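Local coordinates for protein KLLA0E02245p (Kluyveromyces lactis, PDB 4GPS) that removes the entire NAD cap from RNA 5' ends, also hydrolyses methylguanosine caps and degrades RNA in the 5'-3' direction, using a divalent metal cation, at residues Lys131-Tyr143 and Asn332-Tyr344. Residues are numbered along the deposited sequence; the frame is centred on the assembly and turned at random.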
ATOM      1  N   LYS A 131     -20.822 -18.559 -13.305  1.00 60.62           N
ATOM      2  CA  LYS A 131     -20.711 -18.510 -11.852  1.00 61.06           C
ATOM      3  C   LYS A 131     -20.005 -19.721 -11.278  1.00 59.10           C
ATOM      4  O   LYS A 131     -19.281 -19.602 -10.286  1.00 57.59           O
ATOM      5  CB  LYS A 131     -22.078 -18.407 -11.186  1.00 57.65           C
ATOM      6  CG  LYS A 131     -22.047 -18.754  -9.692  1.00 58.22           C
ATOM      7  CD  LYS A 131     -23.430 -18.565  -9.100  1.00 60.78           C
ATOM      8  CE  LYS A 131     -23.679 -19.448  -7.898  1.00 54.18           C
ATOM      9  NZ  LYS A 131     -23.631 -18.643  -6.679  1.00 63.79           N
ATOM     10  N   ASP A 132     -20.212 -20.884 -11.883  1.00 57.69           N
ATOM     11  CA  ASP A 132     -19.580 -22.081 -11.360  1.00 58.49           C
ATOM     12  C   ASP A 132     -18.103 -22.174 -11.707  1.00 58.50           C
ATOM     13  O   ASP A 132     -17.426 -23.096 -11.245  1.00 59.04           O
ATOM     14  CB  ASP A 132     -20.318 -23.338 -11.818  1.00 63.83           C
ATOM     15  CG  ASP A 132     -21.670 -23.494 -11.156  1.00 68.88           C
ATOM     16  OD1 ASP A 132     -21.894 -22.919 -10.058  1.00 70.79           O
ATOM     17  OD2 ASP A 132     -22.508 -24.214 -11.741  1.00 74.51           O
ATOM     18  N   SER A 133     -17.615 -21.218 -12.507  1.00 57.04           N
ATOM     19  CA  SER A 133     -16.200 -21.130 -12.895  1.00 57.79           C
ATOM     20  C   SER A 133     -15.416 -20.298 -11.874  1.00 57.46           C
ATOM     21  O   SER A 133     -14.203 -20.137 -12.001  1.00 59.91           O
ATOM     22  CB  SER A 133     -16.052 -20.440 -14.237  1.00 58.93           C
ATOM     23  OG  SER A 133     -17.184 -20.690 -15.027  1.00 69.36           O
ATOM     24  N   PHE A 134     -16.119 -19.738 -10.895  1.00 53.93           N
ATOM     25  CA  PHE A 134     -15.501 -18.932  -9.854  1.00 53.17           C
ATOM     26  C   PHE A 134     -15.991 -19.350  -8.467  1.00 53.19           C
ATOM     27  O   PHE A 134     -15.211 -19.782  -7.612  1.00 52.62           O
ATOM     28  CB  PHE A 134     -15.807 -17.450 -10.079  1.00 54.46           C
ATOM     29  CG  PHE A 134     -15.301 -16.918 -11.388  1.00 53.20           C
ATOM     30  CD1 PHE A 134     -16.171 -16.687 -12.440  1.00 49.82           C
ATOM     31  CD2 PHE A 134     -13.941 -16.631 -11.565  1.00 54.64           C
ATOM     32  CE1 PHE A 134     -15.691 -16.171 -13.645  1.00 49.85           C
ATOM     33  CE2 PHE A 134     -13.454 -16.112 -12.781  1.00 47.84           C
ATOM     34  CZ  PHE A 134     -14.323 -15.882 -13.811  1.00 45.23           C
ATOM     35  N   ILE A 135     -17.290 -19.236  -8.246  1.00 53.09           N
ATOM     36  CA  ILE A 135     -17.853 -19.595  -6.953  1.00 51.85           C
ATOM     37  C   ILE A 135     -17.883 -21.123  -6.732  1.00 54.29           C
ATOM     38  O   ILE A 135     -18.540 -21.878  -7.467  1.00 55.56           O
ATOM     39  CB  ILE A 135     -19.270 -19.006  -6.828  1.00 49.80           C
ATOM     40  CG1 ILE A 135     -19.216 -17.478  -7.001  1.00 46.96           C
ATOM     41  CG2 ILE A 135     -19.874 -19.383  -5.479  1.00 50.88           C
ATOM     42  CD1 ILE A 135     -18.370 -16.761  -5.920  1.00 43.03           C
ATOM     43  N   GLY A 136     -17.162 -21.582  -5.721  1.00 53.47           N
ATOM     44  CA  GLY A 136     -17.138 -23.007  -5.423  1.00 53.99           C
ATOM     45  C   GLY A 136     -15.786 -23.646  -5.687  1.00 52.57           C
ATOM     46  O   GLY A 136     -15.521 -24.782  -5.297  1.00 54.01           O
ATOM     47  N   ILE A 137     -14.925 -22.894  -6.347  1.00 51.50           N
ATOM     48  CA  ILE A 137     -13.602 -23.351  -6.687  1.00 52.16           C
ATOM     49  C   ILE A 137     -12.698 -23.339  -5.475  1.00 52.67           C
ATOM     50  O   ILE A 137     -12.667 -22.380  -4.703  1.00 55.77           O
ATOM     51  CB  ILE A 137     -13.064 -22.483  -7.819  1.00 53.81           C
ATOM     52  CG1 ILE A 137     -13.802 -22.895  -9.093  1.00 57.05           C
ATOM     53  CG2 ILE A 137     -11.546 -22.614  -7.953  1.00 51.46           C
ATOM     54  CD1 ILE A 137     -13.358 -22.165 -10.317  1.00 64.12           C
ATOM     55  N   ASP A 138     -11.988 -24.439  -5.291  1.00 54.51           N
ATOM     56  CA  ASP A 138     -11.082 -24.591  -4.172  1.00 57.54           C
ATOM     57  C   ASP A 138      -9.816 -23.798  -4.460  1.00 55.97           C
ATOM     58  O   ASP A 138      -9.037 -24.192  -5.327  1.00 54.66           O
ATOM     59  CB  ASP A 138     -10.739 -26.079  -3.981  1.00 65.04           C
ATOM     60  CG  ASP A 138      -9.948 -26.342  -2.699  1.00 71.01           C
ATOM     61  OD1 ASP A 138     -10.500 -26.111  -1.607  1.00 79.88           O
ATOM     62  OD2 ASP A 138      -8.781 -26.776  -2.769  1.00 72.03           O
ATOM     63  N   LEU A 139      -9.616 -22.689  -3.740  1.00 50.86           N
ATOM     64  CA  LEU A 139      -8.436 -21.846  -3.923  1.00 50.03           C
ATOM     65  C   LEU A 139      -7.195 -22.515  -3.360  1.00 53.63           C
ATOM     66  O   LEU A 139      -6.125 -21.927  -3.311  1.00 56.76           O
ATOM     67  CB  LEU A 139      -8.608 -20.503  -3.212  1.00 49.23           C
ATOM     68  CG  LEU A 139      -9.725 -19.580  -3.673  1.00 46.84           C
ATOM     69  CD1 LEU A 139      -9.830 -18.394  -2.735  1.00 47.91           C
ATOM     70  CD2 LEU A 139      -9.449 -19.130  -5.082  1.00 45.76           C
ATOM     71  N   THR A 140      -7.339 -23.756  -2.942  1.00 59.14           N
ATOM     72  CA  THR A 140      -6.234 -24.474  -2.345  1.00 64.38           C
ATOM     73  C   THR A 140      -5.758 -25.616  -3.243  1.00 69.33           C
ATOM     74  O   THR A 140      -4.740 -26.245  -2.975  1.00 70.60           O
ATOM     75  CB  THR A 140      -6.670 -24.952  -0.927  1.00 65.37           C
ATOM     76  OG1 THR A 140      -5.949 -24.190   0.054  1.00 64.67           O
ATOM     77  CG2 THR A 140      -6.481 -26.466  -0.726  1.00 61.92           C
ATOM     78  N   LYS A 141      -6.495 -25.857  -4.324  1.00 71.94           N
ATOM     79  CA  LYS A 141      -6.157 -26.903  -5.276  1.00 76.13           C
ATOM     80  C   LYS A 141      -4.785 -26.597  -5.882  1.00 78.67           C
ATOM     81  O   LYS A 141      -4.496 -25.459  -6.241  1.00 77.65           O
ATOM     82  CB  LYS A 141      -7.232 -26.965  -6.364  1.00 76.12           C
ATOM     83  CG  LYS A 141      -7.133 -28.139  -7.303  1.00 79.46           C
ATOM     84  CD  LYS A 141      -8.326 -28.158  -8.242  1.00 83.60           C
ATOM     85  CE  LYS A 141      -8.009 -28.930  -9.500  1.00 84.76           C
ATOM     86  NZ  LYS A 141      -6.766 -28.381 -10.114  1.00 84.87           N
ATOM     87  N   GLY A 142      -3.932 -27.612  -5.973  1.00 85.03           N
ATOM     88  CA  GLY A 142      -2.602 -27.407  -6.528  1.00 89.73           C
ATOM     89  C   GLY A 142      -1.631 -26.680  -5.607  1.00 92.17           C
ATOM     90  O   GLY A 142      -0.671 -26.065  -6.077  1.00 93.32           O
ATOM     91  N   TYR A 143      -1.874 -26.733  -4.299  1.00 92.58           N
ATOM     92  CA  TYR A 143      -0.989 -26.082  -3.337  1.00 95.50           C
ATOM     93  C   TYR A 143       0.261 -26.933  -3.101  1.00100.50           C
ATOM     94  O   TYR A 143       1.341 -26.403  -2.811  1.00100.64           O
ATOM     95  CB  TYR A 143      -1.716 -25.851  -2.012  1.00 92.23           C
ATOM     96  CG  TYR A 143      -0.805 -25.550  -0.839  1.00 88.54           C
ATOM     97  CD1 TYR A 143       0.055 -24.453  -0.852  1.00 84.40           C
ATOM     98  CD2 TYR A 143      -0.809 -26.370   0.289  1.00 89.54           C
ATOM     99  CE1 TYR A 143       0.887 -24.183   0.228  1.00 85.29           C
ATOM    100  CE2 TYR A 143       0.019 -26.107   1.375  1.00 87.71           C
ATOM    101  CZ  TYR A 143       0.861 -25.018   1.341  1.00 85.49           C
ATOM    102  OH  TYR A 143       1.668 -24.768   2.427  1.00 85.95           O
ATOM    103  N   ASN A 332     -14.538 -19.990   2.188  1.00 52.07           N
ATOM    104  CA  ASN A 332     -15.101 -20.747   3.307  1.00 53.63           C
ATOM    105  C   ASN A 332     -13.884 -21.136   4.160  1.00 55.35           C
ATOM    106  O   ASN A 332     -12.866 -21.582   3.616  1.00 53.64           O
ATOM    107  CB  ASN A 332     -15.775 -22.008   2.767  1.00 50.39           C
ATOM    108  CG  ASN A 332     -16.504 -22.777   3.832  1.00 47.53           C
ATOM    109  OD1 ASN A 332     -17.588 -22.383   4.255  1.00 47.55           O
ATOM    110  ND2 ASN A 332     -15.909 -23.876   4.286  1.00 44.31           N
ATOM    111  N   SER A 333     -13.966 -20.979   5.478  1.00 59.96           N
ATOM    112  CA  SER A 333     -12.821 -21.310   6.338  1.00 62.71           C
ATOM    113  C   SER A 333     -12.453 -22.782   6.251  1.00 63.57           C
ATOM    114  O   SER A 333     -11.277 -23.126   6.124  1.00 66.54           O
ATOM    115  CB  SER A 333     -13.111 -20.959   7.804  1.00 65.18           C
ATOM    116  OG  SER A 333     -13.387 -19.569   7.955  1.00 75.82           O
ATOM    117  N   TYR A 334     -13.461 -23.648   6.289  1.00 61.65           N
ATOM    118  CA  TYR A 334     -13.217 -25.077   6.266  1.00 63.12           C
ATOM    119  C   TYR A 334     -12.815 -25.686   4.933  1.00 61.10           C
ATOM    120  O   TYR A 334     -11.814 -26.403   4.833  1.00 60.22           O
ATOM    121  CB  TYR A 334     -14.446 -25.835   6.775  1.00 70.34           C
ATOM    122  CG  TYR A 334     -14.190 -27.324   6.812  1.00 80.40           C
ATOM    123  CD1 TYR A 334     -13.176 -27.846   7.621  1.00 82.98           C
ATOM    124  CD2 TYR A 334     -14.880 -28.208   5.966  1.00 84.06           C
ATOM    125  CE1 TYR A 334     -12.839 -29.206   7.587  1.00 87.55           C
ATOM    126  CE2 TYR A 334     -14.548 -29.582   5.926  1.00 86.23           C
ATOM    127  CZ  TYR A 334     -13.520 -30.065   6.741  1.00 88.36           C
ATOM    128  OH  TYR A 334     -13.141 -31.390   6.713  1.00 91.33           O
ATOM    129  N   SER A 335     -13.618 -25.402   3.920  1.00 57.24           N
ATOM    130  CA  SER A 335     -13.435 -25.955   2.587  1.00 52.18           C
ATOM    131  C   SER A 335     -12.431 -25.271   1.680  1.00 52.80           C
ATOM    132  O   SER A 335     -12.000 -25.870   0.696  1.00 51.87           O
ATOM    133  CB  SER A 335     -14.764 -25.924   1.875  1.00 49.00           C
ATOM    134  OG  SER A 335     -14.970 -24.613   1.377  1.00 50.53           O
ATOM    135  N   ASN A 336     -12.076 -24.026   1.997  1.00 50.47           N
ATOM    136  CA  ASN A 336     -11.178 -23.234   1.161  1.00 51.17           C
ATOM    137  C   ASN A 336     -11.813 -22.876  -0.191  1.00 52.79           C
ATOM    138  O   ASN A 336     -11.121 -22.470  -1.147  1.00 54.08           O
ATOM    139  CB  ASN A 336      -9.856 -23.953   0.932  1.00 54.94           C
ATOM    140  CG  ASN A 336      -8.959 -23.896   2.146  1.00 61.43           C
ATOM    141  OD1 ASN A 336      -8.594 -22.804   2.631  1.00 57.22           O
ATOM    142  ND2 ASN A 336      -8.602 -25.075   2.660  1.00 60.32           N
ATOM    143  N   GLU A 337     -13.129 -23.010  -0.287  1.00 46.67           N
ATOM    144  CA  GLU A 337     -13.764 -22.651  -1.542  1.00 49.09           C
ATOM    145  C   GLU A 337     -14.116 -21.173  -1.618  1.00 47.76           C
ATOM    146  O   GLU A 337     -14.561 -20.601  -0.622  1.00 48.80           O
ATOM    147  CB  GLU A 337     -15.036 -23.445  -1.721  1.00 51.03           C
ATOM    148  CG  GLU A 337     -14.803 -24.910  -1.875  1.00 60.18           C
ATOM    149  CD  GLU A 337     -16.093 -25.651  -2.113  1.00 66.40           C
ATOM    150  OE1 GLU A 337     -16.020 -26.852  -2.462  1.00 69.37           O
ATOM    151  OE2 GLU A 337     -17.174 -25.028  -1.946  1.00 66.49           O
ATOM    152  N   LEU A 338     -13.942 -20.565  -2.794  1.00 43.23           N
ATOM    153  CA  LEU A 338     -14.320 -19.163  -2.991  1.00 43.30           C
ATOM    154  C   LEU A 338     -15.847 -19.062  -2.827  1.00 44.63           C
ATOM    155  O   LEU A 338     -16.602 -19.610  -3.622  1.00 44.67           O
ATOM    156  CB  LEU A 338     -13.895 -18.678  -4.390  1.00 44.19           C
ATOM    157  CG  LEU A 338     -14.377 -17.292  -4.859  1.00 44.18           C
ATOM    158  CD1 LEU A 338     -13.885 -16.199  -3.922  1.00 39.26           C
ATOM    159  CD2 LEU A 338     -13.856 -17.012  -6.261  1.00 42.15           C
ATOM    160  N   GLU A 339     -16.303 -18.377  -1.782  1.00 45.63           N
ATOM    161  CA  GLU A 339     -17.746 -18.260  -1.510  1.00 45.21           C
ATOM    162  C   GLU A 339     -18.416 -17.008  -2.021  1.00 44.64           C
ATOM    163  O   GLU A 339     -19.603 -17.011  -2.324  1.00 48.51           O
ATOM    164  CB  GLU A 339     -18.017 -18.309  -0.014  1.00 44.59           C
ATOM    165  CG  GLU A 339     -18.296 -19.665   0.549  1.00 48.81           C
ATOM    166  CD  GLU A 339     -18.593 -19.591   2.032  1.00 57.72           C
ATOM    167  OE1 GLU A 339     -18.798 -20.657   2.650  1.00 63.44           O
ATOM    168  OE2 GLU A 339     -18.620 -18.462   2.580  1.00 62.18           O
ATOM    169  N   GLN A 340     -17.662 -15.928  -2.108  1.00 42.86           N
ATOM    170  CA  GLN A 340     -18.248 -14.680  -2.537  1.00 42.96           C
ATOM    171  C   GLN A 340     -17.177 -13.724  -3.031  1.00 46.35           C
ATOM    172  O   GLN A 340     -16.066 -13.668  -2.491  1.00 51.04           O
ATOM    173  CB  GLN A 340     -19.009 -14.062  -1.345  1.00 41.93           C
ATOM    174  CG  GLN A 340     -19.553 -12.659  -1.541  1.00 43.07           C
ATOM    175  CD  GLN A 340     -20.132 -12.074  -0.233  1.00 54.38           C
ATOM    176  OE1 GLN A 340     -19.971 -12.656   0.859  1.00 58.48           O
ATOM    177  NE2 GLN A 340     -20.789 -10.915  -0.335  1.00 52.23           N
ATOM    178  N   LEU A 341     -17.518 -13.004  -4.086  1.00 43.53           N
ATOM    179  CA  LEU A 341     -16.661 -11.993  -4.649  1.00 43.91           C
ATOM    180  C   LEU A 341     -17.395 -10.693  -4.363  1.00 43.30           C
ATOM    181  O   LEU A 341     -18.593 -10.593  -4.629  1.00 47.90           O
ATOM    182  CB  LEU A 341     -16.554 -12.157  -6.155  1.00 46.80           C
ATOM    183  CG  LEU A 341     -15.487 -13.083  -6.690  1.00 50.17           C
ATOM    184  CD1 LEU A 341     -15.527 -13.025  -8.228  1.00 45.91           C
ATOM    185  CD2 LEU A 341     -14.137 -12.649  -6.155  1.00 43.14           C
ATOM    186  N   LYS A 342     -16.698  -9.696  -3.839  1.00 41.61           N
ATOM    187  CA  LYS A 342     -17.352  -8.432  -3.553  1.00 41.84           C
ATOM    188  C   LYS A 342     -16.449  -7.269  -3.848  1.00 40.56           C
ATOM    189  O   LYS A 342     -15.324  -7.207  -3.356  1.00 40.79           O
ATOM    190  CB  LYS A 342     -17.802  -8.350  -2.088  1.00 42.97           C
ATOM    191  CG  LYS A 342     -18.867  -7.287  -1.843  1.00 45.12           C
ATOM    192  CD  LYS A 342     -19.248  -7.183  -0.377  1.00 54.97           C
ATOM    193  CE  LYS A 342     -20.567  -6.407  -0.183  1.00 63.22           C
ATOM    194  NZ  LYS A 342     -20.547  -5.045  -0.753  1.00 57.84           N
ATOM    195  N   ALA A 343     -16.954  -6.342  -4.654  1.00 42.20           N
ATOM    196  CA  ALA A 343     -16.199  -5.138  -5.020  1.00 44.12           C
ATOM    197  C   ALA A 343     -16.321  -4.045  -3.936  1.00 45.05           C
ATOM    198  O   ALA A 343     -17.340  -3.936  -3.252  1.00 48.12           O
ATOM    199  CB  ALA A 343     -16.707  -4.603  -6.386  1.00 36.26           C
ATOM    200  N   TYR A 344     -15.275  -3.244  -3.762  1.00 45.40           N
ATOM    201  CA  TYR A 344     -15.331  -2.165  -2.782  1.00 45.67           C
ATOM    202  C   TYR A 344     -14.636  -0.977  -3.352  1.00 48.61           C
ATOM    203  O   TYR A 344     -13.553  -1.114  -3.923  1.00 53.97           O
ATOM    204  CB  TYR A 344     -14.587  -2.515  -1.490  1.00 43.56           C
ATOM    205  CG  TYR A 344     -15.217  -3.593  -0.639  1.00 44.09           C
ATOM    206  CD1 TYR A 344     -16.117  -3.277   0.364  1.00 43.76           C
ATOM    207  CD2 TYR A 344     -14.877  -4.927  -0.817  1.00 44.35           C
ATOM    208  CE1 TYR A 344     -16.644  -4.259   1.168  1.00 41.59           C
ATOM    209  CE2 TYR A 344     -15.408  -5.911  -0.025  1.00 45.33           C
ATOM    210  CZ  TYR A 344     -16.290  -5.574   0.969  1.00 42.51           C
ATOM    211  OH  TYR A 344     -16.840  -6.569   1.748  1.00 47.23           O
TER
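The carboxylate of E337 lies with one face against the carbonyl of G136: CD is 3.3 Å from G136 O, and both carboxylate oxygens are only slightly farther. T140 meets the face of the N336 amide, its OG1 3.7 Å from N336 CG, while the D138 carboxylate, turned 74° from that amide, brings OD1 to N336 CB. D138 and E337 themselves form a single antiparallel bridge, a non-hydrogen-bonded pair, with N336 and T140 beside it. It fastens the loop after helix 128-131 to the turn end of the antiparallel pair 325-331/338-344 of the RAI1-like nuclease fold. The bridge is framed by L338 N to I137 O (2.9 Å, 166° at the hydrogen) and L139 N to N336 O (3.0 Å). A third bond, G136 N to L338 O, comes from the type II turn F134-I137, where G136 has a positive phi. L338 carries the apolar part: CG anti to the backbone N (chi1 172°) brings CG near I135 CD1 and CD2 4.3 Å from F134 CB, beside the F134 carbonyl; L338 CB separately meets L139 CG. F134 itself meets the ring of W125, the planes almost parallel. I135 CD1 reaches on to the backbone of E339, which with Q340 forms a classic beta bulge opposite F330. E337 is held from its own side by its N bonding to S335 OG, an ST turn. Cutting E337 back to an alanine removes CG and the carboxylate, and is likely to open a gap over the G136 carbonyl and let the F134-I137 turn shift. D138 OD1 lies only 2.8 Å from S335 O, an acceptor beside an acceptor that may raise the carboxylate's pKa. Over the N336 amide, T140 OG1, buried by the contact, has no polar partner in the model.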